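Local atomic coordinates of topoisomerase IV subunit A (Escherichia coli, PDB entry 1ZVT), a protein that forms part of a type II topoisomerase that decatenates and relaxes DNA, its C-terminal beta-pinwheel domain probably binding DNA and influencing substrate choice. Residues A101-Y106 and N131-P136; L147-Q152 and D188-L193; G154-F159 and T230-L235. One frame throughout, in Å; residues are numbered along the deposited sequence.

Contact 1 of 3, residues A101-Y106 and N131-P136; sequences ASDAGY and NAHVMP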
loop_
_atom_site.group_PDB
_atom_site.type_symbol
_atom_site.label_atom_id
_atom_site.label_comp_id
_atom_site.label_asym_id
_atom_site.label_seq_id
_atom_site.Cartn_x
_atom_site.Cartn_y
_atom_site.Cartn_z
ATOM N N ALA A 101 -2.453 0.934 6.725
ATOM C CA ALA A 101 -2.606 2.246 7.347
ATOM C C ALA A 101 -3.552 3.133 6.572
ATOM O O ALA A 101 -3.821 2.904 5.372
ATOM C CB ALA A 101 -1.232 2.930 7.493
ATOM N N SER A 102 -4.063 4.147 7.265
ATOM C CA SER A 102 -4.849 5.196 6.613
ATOM C C SER A 102 -4.104 6.531 6.679
ATOM O O SER A 102 -3.207 6.745 7.520
ATOM C CB SER A 102 -6.208 5.339 7.304
ATOM O OG SER A 102 -6.032 5.907 8.594
ATOM N N ASP A 103 -4.504 7.471 5.832
ATOM C CA ASP A 103 -3.823 8.764 5.828
ATOM C C ASP A 103 -4.246 9.653 7.003
ATOM O O ASP A 103 -3.735 10.748 7.159
ATOM C CB ASP A 103 -3.982 9.498 4.480
ATOM C CG ASP A 103 -5.378 9.980 4.219
ATOM O OD1 ASP A 103 -6.317 9.709 5.004
ATOM O OD2 ASP A 103 -5.555 10.627 3.161
ATOM N N ALA A 104 -5.128 9.149 7.858
ATOM C CA ALA A 104 -5.365 9.816 9.144
ATOM C C ALA A 104 -4.229 9.531 10.146
ATOM O O ALA A 104 -4.206 10.111 11.234
ATOM C CB ALA A 104 -6.731 9.349 9.714
ATOM N N GLY A 105 -3.322 8.619 9.800
ATOM C CA GLY A 105 -2.148 8.322 10.629
ATOM C C GLY A 105 -2.338 7.171 11.603
ATOM O O GLY A 105 -1.623 7.087 12.623
ATOM N N TYR A 106 -3.304 6.302 11.300
ATOM C CA TYR A 106 -3.550 5.088 12.080
ATOM C C TYR A 106 -3.245 3.855 11.248
ATOM O O TYR A 106 -3.413 3.869 10.046
ATOM C CB TYR A 106 -5.022 5.049 12.522
ATOM C CG TYR A 106 -5.340 6.100 13.565
ATOM C CD1 TYR A 106 -5.643 7.412 13.197
ATOM C CD2 TYR A 106 -5.324 5.772 14.906
ATOM C CE1 TYR A 106 -5.931 8.395 14.175
ATOM C CE2 TYR A 106 -5.598 6.726 15.887
ATOM C CZ TYR A 106 -5.887 8.031 15.511
ATOM O OH TYR A 106 -6.171 8.958 16.480
ATOM N N ASN A 131 -13.390 11.089 5.575
ATOM C CA ASN A 131 -12.609 11.618 4.448
ATOM C C ASN A 131 -11.187 11.086 4.348
ATOM O O ASN A 131 -10.347 11.642 3.623
ATOM C CB ASN A 131 -12.618 13.151 4.479
ATOM C CG ASN A 131 -14.024 13.712 4.397
ATOM O OD1 ASN A 131 -14.893 13.139 3.722
ATOM N ND2 ASN A 131 -14.283 14.809 5.122
ATOM N N ALA A 132 -10.909 10.001 5.053
ATOM C CA ALA A 132 -9.566 9.423 4.993
ATOM C C ALA A 132 -9.448 8.465 3.818
ATOM O O ALA A 132 -10.469 8.022 3.259
ATOM C CB ALA A 132 -9.238 8.707 6.283
ATOM N N HIS A 133 -8.199 8.140 3.484
ATOM C CA HIS A 133 -7.884 7.227 2.382
ATOM C C HIS A 133 -6.928 6.166 2.854
ATOM O O HIS A 133 -6.203 6.355 3.845
ATOM C CB HIS A 133 -7.236 8.003 1.234
ATOM C CG HIS A 133 -8.042 9.184 0.797
ATOM N ND1 HIS A 133 -7.908 10.426 1.378
ATOM C CD2 HIS A 133 -9.040 9.296 -0.110
ATOM C CE1 HIS A 133 -8.776 11.262 0.831
ATOM N NE2 HIS A 133 -9.465 10.604 -0.085
ATOM N N VAL A 134 -6.899 5.063 2.119
ATOM C CA VAL A 134 -5.998 3.949 2.429
ATOM C C VAL A 134 -4.578 4.289 1.948
ATOM O O VAL A 134 -4.414 4.788 0.816
ATOM C CB VAL A 134 -6.448 2.643 1.708
ATOM C CG1 VAL A 134 -5.496 1.491 2.060
ATOM C CG2 VAL A 134 -7.892 2.256 2.062
ATOM N N MET A 135 -3.550 3.993 2.757
ATOM C CA MET A 135 -2.173 4.135 2.306
ATOM C C MET A 135 -1.802 2.913 1.458
ATOM O O MET A 135 -2.360 1.835 1.613
ATOM C CB MET A 135 -1.188 4.198 3.477
ATOM C CG MET A 135 -1.395 5.354 4.426
ATOM S SD MET A 135 -1.311 6.979 3.658
ATOM C CE MET A 135 0.424 7.088 3.167
ATOM N N PRO A 136 -0.813 3.062 0.571
ATOM C CA PRO A 136 -0.361 1.851 -0.118
ATOM C C PRO A 136 0.177 0.809 0.886
ATOM O O PRO A 136 1.054 1.166 1.671
ATOM C CB PRO A 136 0.807 2.368 -0.969
ATOM C CG PRO A 136 0.491 3.826 -1.202
ATOM C CD PRO A 136 -0.088 4.269 0.143
HETATM O O HOH W 1 -2.286 0.333 3.892
#
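Asp103 grips His133 with both oxygens of its carboxylate and with its backbone; the His-carboxylate hydrogen bond among these links ties the hairpin turn of one beta-pinwheel sheet to the loop leading into that sheet's outer strand. OD1 of Asp103 accepts the backbone N-H of His133 at 2.9 Å, from well above the carboxylate plane. OD2 accepts the N-H of His133 ND1 at 3.0 Å on its syn side, and this oxygen lies almost in the plane of the imidazole, at the ring edge. The carboxylate and ring planes are turned 89° against each other. CG of Asp103 stands between its own backbone N and carbonyl carbon (chi1 69°), which carries the carboxylate towards residues 132 and 133. A third bond, from Asp103 N to His133 O (2.8 Å), closes the grip. So close a carboxylate would be expected to favour a protonated imidazole.

Met135 and Ala101 form the second part of the contact. Met135 N gives a nearly straight hydrogen bond to Ala101 O (2.8 Å), while one water spans Ala101 N and Met135 O. The methionine chain is bent at both chi2 and chi3; its CG packs on Ala101 CB at 3.9 Å and its SD comes to rest 3.8 Å from Asp103 CB. Between these two parts Ser102 and Val134 make a single beta bridge.

Residues 101-106 include the type I turn that joins strands 97-101 and 106-111, and residues 131-136 run on towards strand 138-139, which borders 97-101. Strand 190-196 closes in from the next sheet: Leu190 and Leu193 cover Met135, and the backbone of Leu190 bonds to that of Asp103.

Contact 2 of 3, residues L147-Q152 and D188-L193; sequences LLAITQ and DGLAQL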
loop_
_atom_site.group_PDB
_atom_site.type_symbol
_atom_site.label_atom_id
_atom_site.label_comp_id
_atom_site.label_asym_id
_atom_site.label_seq_id
_atom_site.Cartn_x
_atom_site.Cartn_y
_atom_site.Cartn_z
ATOM N N LEU A 147 9.884 1.970 10.455
ATOM C CA LEU A 147 8.744 2.636 9.823
ATOM C C LEU A 147 9.093 4.116 9.728
ATOM O O LEU A 147 9.609 4.691 10.683
ATOM C CB LEU A 147 7.488 2.438 10.698
ATOM C CG LEU A 147 6.160 3.069 10.255
ATOM C CD1 LEU A 147 4.993 2.282 10.834
ATOM C CD2 LEU A 147 6.078 4.551 10.650
ATOM N N LEU A 148 8.840 4.719 8.572
ATOM C CA LEU A 148 9.118 6.135 8.383
ATOM C C LEU A 148 7.853 6.769 7.843
ATOM O O LEU A 148 7.292 6.310 6.831
ATOM C CB LEU A 148 10.295 6.354 7.420
ATOM C CG LEU A 148 10.597 7.817 7.102
ATOM C CD1 LEU A 148 11.050 8.616 8.328
ATOM C CD2 LEU A 148 11.633 7.935 5.999
ATOM N N ALA A 149 7.353 7.758 8.579
ATOM C CA ALA A 149 6.128 8.443 8.188
ATOM C C ALA A 149 6.452 9.882 7.893
ATOM O O ALA A 149 7.236 10.510 8.611
ATOM C CB ALA A 149 5.100 8.404 9.367
ATOM N N ILE A 150 5.845 10.419 6.834
ATOM C CA ILE A 150 6.011 11.829 6.470
ATOM C C ILE A 150 4.617 12.408 6.274
ATOM O O ILE A 150 3.822 11.845 5.526
ATOM C CB ILE A 150 6.796 12.005 5.129
ATOM C CG1 ILE A 150 8.148 11.257 5.221
ATOM C CG2 ILE A 150 6.974 13.512 4.815
ATOM C CD1 ILE A 150 8.922 11.306 3.877
ATOM N N THR A 151 4.310 13.508 6.955
ATOM C CA THR A 151 2.979 14.115 6.826
ATOM C C THR A 151 2.880 15.159 5.707
ATOM O O THR A 151 3.904 15.673 5.221
ATOM C CB THR A 151 2.522 14.801 8.138
ATOM O OG1 THR A 151 3.287 15.990 8.364
ATOM C CG2 THR A 151 2.707 13.866 9.329
ATOM N N GLN A 152 1.640 15.516 5.368
ATOM C CA GLN A 152 1.354 16.524 4.350
ATOM C C GLN A 152 1.955 17.873 4.769
ATOM O O GLN A 152 2.378 18.667 3.924
ATOM C CB GLN A 152 -0.162 16.609 4.206
ATOM C CG GLN A 152 -0.727 17.575 3.222
ATOM C CD GLN A 152 -2.246 17.609 3.294
ATOM O OE1 GLN A 152 -2.856 18.686 3.238
ATOM N NE2 GLN A 152 -2.867 16.430 3.452
ATOM N N ASP A 188 -4.190 18.246 6.834
ATOM C CA ASP A 188 -2.977 17.513 7.093
ATOM C C ASP A 188 -3.309 16.044 6.935
ATOM O O ASP A 188 -4.469 15.680 6.779
ATOM C CB ASP A 188 -2.444 17.792 8.493
ATOM C CG ASP A 188 -0.959 17.460 8.651
ATOM O OD1 ASP A 188 -0.302 16.949 7.695
ATOM O OD2 ASP A 188 -0.432 17.767 9.737
ATOM N N GLY A 189 -2.294 15.192 6.982
ATOM C CA GLY A 189 -2.544 13.772 6.740
ATOM C C GLY A 189 -1.214 13.083 6.536
ATOM O O GLY A 189 -0.171 13.747 6.445
ATOM N N LEU A 190 -1.248 11.752 6.514
ATOM C CA LEU A 190 -0.037 10.983 6.297
ATOM C C LEU A 190 0.171 10.911 4.770
ATOM O O LEU A 190 -0.668 10.336 4.052
ATOM C CB LEU A 190 -0.195 9.610 6.981
ATOM C CG LEU A 190 0.876 8.545 6.845
ATOM C CD1 LEU A 190 2.221 9.078 7.357
ATOM C CD2 LEU A 190 0.432 7.278 7.584
ATOM N N ALA A 191 1.252 11.551 4.284
ATOM C CA ALA A 191 1.586 11.671 2.851
ATOM C C ALA A 191 2.376 10.504 2.311
ATOM O O ALA A 191 2.136 10.081 1.169
ATOM C CB ALA A 191 2.396 12.936 2.609
ATOM N N GLN A 192 3.347 10.032 3.087
ATOM C CA GLN A 192 4.181 8.909 2.661
ATOM C C GLN A 192 4.401 8.005 3.854
ATOM O O GLN A 192 4.519 8.497 4.979
ATOM C CB GLN A 192 5.561 9.389 2.220
ATOM C CG GLN A 192 5.560 10.462 1.115
ATOM C CD GLN A 192 5.536 9.919 -0.287
ATOM O OE1 GLN A 192 5.218 10.653 -1.223
ATOM N NE2 GLN A 192 5.913 8.664 -0.460
ATOM N N LEU A 193 4.482 6.705 3.612
ATOM C CA LEU A 193 4.737 5.763 4.693
ATOM C C LEU A 193 5.576 4.625 4.167
ATOM O O LEU A 193 5.138 3.896 3.241
ATOM C CB LEU A 193 3.396 5.186 5.197
ATOM C CG LEU A 193 3.401 4.202 6.381
ATOM C CD1 LEU A 193 3.995 4.860 7.640
ATOM C CD2 LEU A 193 1.988 3.712 6.693
HETATM O O HOH W 2 2.141 17.095 10.455
#
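A classic beta bulge sets two residues, Ala191 and Gln192, against the single residue Ile150, in an antiparallel pairing whose register shifts by one. The pair joins strand 146-151 to 190-196, the outermost strand of its four-stranded sheet. Ile150 O accepts two N-H groups in its carbonyl plane: Ala191 N lies 2.9 Å from Ile150 O, and Gln192 N lies 3.1 Å from Ile150 O. The extra residue is taken up at Ala191, whose psi of -42° departs from extended values. On one side of the bulge Ile150 N returns a bond to Gln192 O; on the other, Gln152 N bonds to Gly189 O at 2.8 Å.

Ala149 and Leu193 share one face, where Leu147 and Leu190 also bring their ends. Leu193 CD1 reaches Leu147 CD2 at 3.7 Å, the two side chains crossing obliquely, while Leu190 CD1 touches Ala149 CB at 3.6 Å.

At the loop end a water links Thr151 OG1 with Asp188 OD2. Thr151 OG1 also takes the N-H of Arg155, and Asp188 OD1 that of Ala153. The chemistry is thus divided: side-chain contact on the Ala149 and Leu193 face is purely apolar, whereas the polar end holds the turn after the strand through side-chain oxygens and water.

Contact 3 of 3, residues G154-F159 and T230-L235; sequences GRMLMF and TLMRGL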
loop_
_atom_site.group_PDB
_atom_site.type_symbol
_atom_site.label_atom_id
_atom_site.label_comp_id
_atom_site.label_asym_id
_atom_site.label_seq_id
_atom_site.Cartn_x
_atom_site.Cartn_y
_atom_site.Cartn_z
ATOM N N GLY A 154 4.665 18.219 6.421
ATOM C CA GLY A 154 6.112 18.073 6.315
ATOM C C GLY A 154 6.798 17.591 7.575
ATOM O O GLY A 154 7.981 17.861 7.775
ATOM N N ARG A 155 6.067 16.892 8.444
ATOM C CA ARG A 155 6.699 16.324 9.634
ATOM C C ARG A 155 7.122 14.893 9.372
ATOM O O ARG A 155 6.439 14.166 8.661
ATOM C CB ARG A 155 5.778 16.377 10.856
ATOM C CG ARG A 155 5.494 17.813 11.302
ATOM C CD ARG A 155 4.688 17.894 12.572
ATOM N NE ARG A 155 4.718 19.297 12.975
ATOM C CZ ARG A 155 3.900 20.222 12.488
ATOM N NH1 ARG A 155 2.947 19.894 11.619
ATOM N NH2 ARG A 155 4.045 21.486 12.862
ATOM N N MET A 156 8.253 14.499 9.957
ATOM C CA MET A 156 8.809 13.153 9.782
ATOM C C MET A 156 8.971 12.456 11.131
ATOM O O MET A 156 9.403 13.059 12.124
ATOM C CB MET A 156 10.172 13.202 9.068
ATOM C CG MET A 156 10.111 13.784 7.678
ATOM S SD MET A 156 11.735 13.728 6.879
ATOM C CE MET A 156 12.246 12.086 7.192
ATOM N N LEU A 157 8.606 11.183 11.172
ATOM C CA LEU A 157 8.807 10.377 12.382
ATOM C C LEU A 157 9.279 9.003 11.980
ATOM O O LEU A 157 8.717 8.418 11.063
ATOM C CB LEU A 157 7.488 10.227 13.157
ATOM C CG LEU A 157 7.543 9.437 14.480
ATOM C CD1 LEU A 157 8.354 10.160 15.539
ATOM C CD2 LEU A 157 6.150 9.163 15.024
ATOM N N MET A 158 10.288 8.485 12.674
ATOM C CA MET A 158 10.787 7.126 12.397
ATOM C C MET A 158 10.820 6.326 13.704
ATOM O O MET A 158 11.270 6.835 14.730
ATOM C CB MET A 158 12.197 7.143 11.790
ATOM C CG MET A 158 12.657 5.769 11.319
ATOM S SD MET A 158 14.155 5.891 10.323
ATOM C CE MET A 158 15.425 6.124 11.542
ATOM N N PHE A 159 10.365 5.074 13.663
ATOM C CA PHE A 159 10.485 4.173 14.820
ATOM C C PHE A 159 10.435 2.733 14.313
ATOM O O PHE A 159 9.971 2.498 13.194
ATOM C CB PHE A 159 9.376 4.433 15.864
ATOM C CG PHE A 159 7.973 4.267 15.327
ATOM C CD1 PHE A 159 7.393 2.999 15.211
ATOM C CD2 PHE A 159 7.218 5.386 14.980
ATOM C CE1 PHE A 159 6.087 2.855 14.715
ATOM C CE2 PHE A 159 5.924 5.250 14.476
ATOM C CZ PHE A 159 5.359 3.978 14.355
ATOM N N THR A 230 8.898 15.572 13.347
ATOM C CA THR A 230 9.776 16.734 13.260
ATOM C C THR A 230 9.506 17.502 11.973
ATOM O O THR A 230 9.584 16.942 10.891
ATOM C CB THR A 230 11.254 16.286 13.316
ATOM O OG1 THR A 230 11.477 15.647 14.573
ATOM C CG2 THR A 230 12.194 17.484 13.206
ATOM N N LEU A 231 9.182 18.790 12.097
ATOM C CA LEU A 231 8.883 19.594 10.921
ATOM C C LEU A 231 10.136 19.938 10.098
ATOM O O LEU A 231 11.133 20.424 10.637
ATOM C CB LEU A 231 8.134 20.862 11.338
ATOM C CG LEU A 231 7.790 21.872 10.237
ATOM C CD1 LEU A 231 6.718 21.325 9.314
ATOM C CD2 LEU A 231 7.321 23.166 10.878
ATOM N N MET A 232 10.074 19.669 8.799
ATOM C CA MET A 232 11.133 20.068 7.870
ATOM C C MET A 232 10.565 21.176 6.985
ATOM O O MET A 232 9.618 20.933 6.216
ATOM C CB MET A 232 11.597 18.867 7.031
ATOM C CG MET A 232 11.853 17.604 7.855
ATOM S SD MET A 232 13.551 17.021 7.952
ATOM C CE MET A 232 14.523 18.538 7.887
ATOM N N ARG A 233 11.121 22.391 7.094
ATOM C CA ARG A 233 10.620 23.514 6.298
ATOM C C ARG A 233 10.669 23.199 4.814
ATOM O O ARG A 233 11.687 22.744 4.304
ATOM C CB ARG A 233 11.404 24.813 6.534
ATOM C CG ARG A 233 10.527 26.049 6.273
ATOM C CD ARG A 233 11.273 27.253 5.702
ATOM N NE ARG A 233 12.233 27.810 6.647
ATOM C CZ ARG A 233 13.017 28.862 6.403
ATOM N NH1 ARG A 233 12.963 29.502 5.236
ATOM N NH2 ARG A 233 13.857 29.280 7.338
ATOM N N GLY A 234 9.562 23.457 4.127
ATOM C CA GLY A 234 9.495 23.269 2.690
ATOM C C GLY A 234 9.256 21.844 2.237
ATOM O O GLY A 234 9.171 21.592 1.037
ATOM N N LEU A 235 9.118 20.904 3.173
ATOM C CA LEU A 235 8.870 19.500 2.784
ATOM C C LEU A 235 7.373 19.211 2.579
ATOM O O LEU A 235 6.770 18.424 3.313
ATOM C CB LEU A 235 9.495 18.522 3.796
ATOM C CG LEU A 235 9.708 17.075 3.333
ATOM C CD1 LEU A 235 10.814 16.981 2.306
ATOM C CD2 LEU A 235 10.029 16.206 4.543
HETATM O O HOH W 3 7.116 19.412 14.401
HETATM O O HOH W 4 10.584 13.167 14.991
#
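Met156 and Thr230 are joined by two backbone hydrogen bonds, which add strand 230-231 to the edge of the sheet. Thr230 N gives to Met156 O at 2.8 Å, and Met156 N gives back to Thr230 O. A third bond runs from Met232 N to Gly154 O. Between the Met156-Thr230 pair and the Met232-Gly154 bond, at the non-hydrogen-bonded pair of Arg155 and Leu231, Arg155 CA sends its hydrogen towards Thr230 O at 3.2 Å. Gly154 lies so close to the turn that its CA is 3.1 Å from Leu235 O; with phi at 103° as well, the site has no place for a beta carbon.

Waters complete the polar contacts. One accepts from Arg155 NE at 2.8 Å, at the edge of the guanidinium and in its plane, and more weakly from Leu231 N. Another donates to Met156 O and lies 2.7 Å from Thr230 OG1.

Apolar contacts follow on both faces. Arg155, extended from CG to NE, crosses Leu231 at a slant, with CG 4.0 Å from Leu231 CB and Leu231 CD1 over one guanidinium face. Truncated to an alanine, this residue would probably leave the flank of Leu231 uncovered and the water without its NE donor. On the other face, CG of Met156 anti to the carbonyl carbon (chi1 -62°) and an extended chi2 bring SD to 3.9 Å from Met232 SD and against Leu235 CD2, the latter side chain crossing it at about a right angle.

The type II turn from Met232 to Leu235 then carries the chain away. An outermost strand supplied from far along the sequence, beside a central hairpin, gives the strand order 3-1-2-4, repeated in four sheets of this beta-pinwheel.

Contact 2 sits between the other two: its centre is about 9 Å from that of contact 1 and about 8 Å from that of contact 3, whereas the centres of contacts 1 and 3 are about 18 Å apart and the two do not touch. Contacts 2 and 3 lie in one sheet, where strands 146-151 and 155-160 receive 190-196 and 230-231 as outermost strands; along the chain their segments alternate. Contact 1 closes earlier and lies at the end of the preceding sheet, but Ala101 CB packs on Leu193 CD2 (3.4 Å). Together they show how long-range strand pairing builds a pinwheel blade and how its edge strand 190-196 rests against loops of the preceding one.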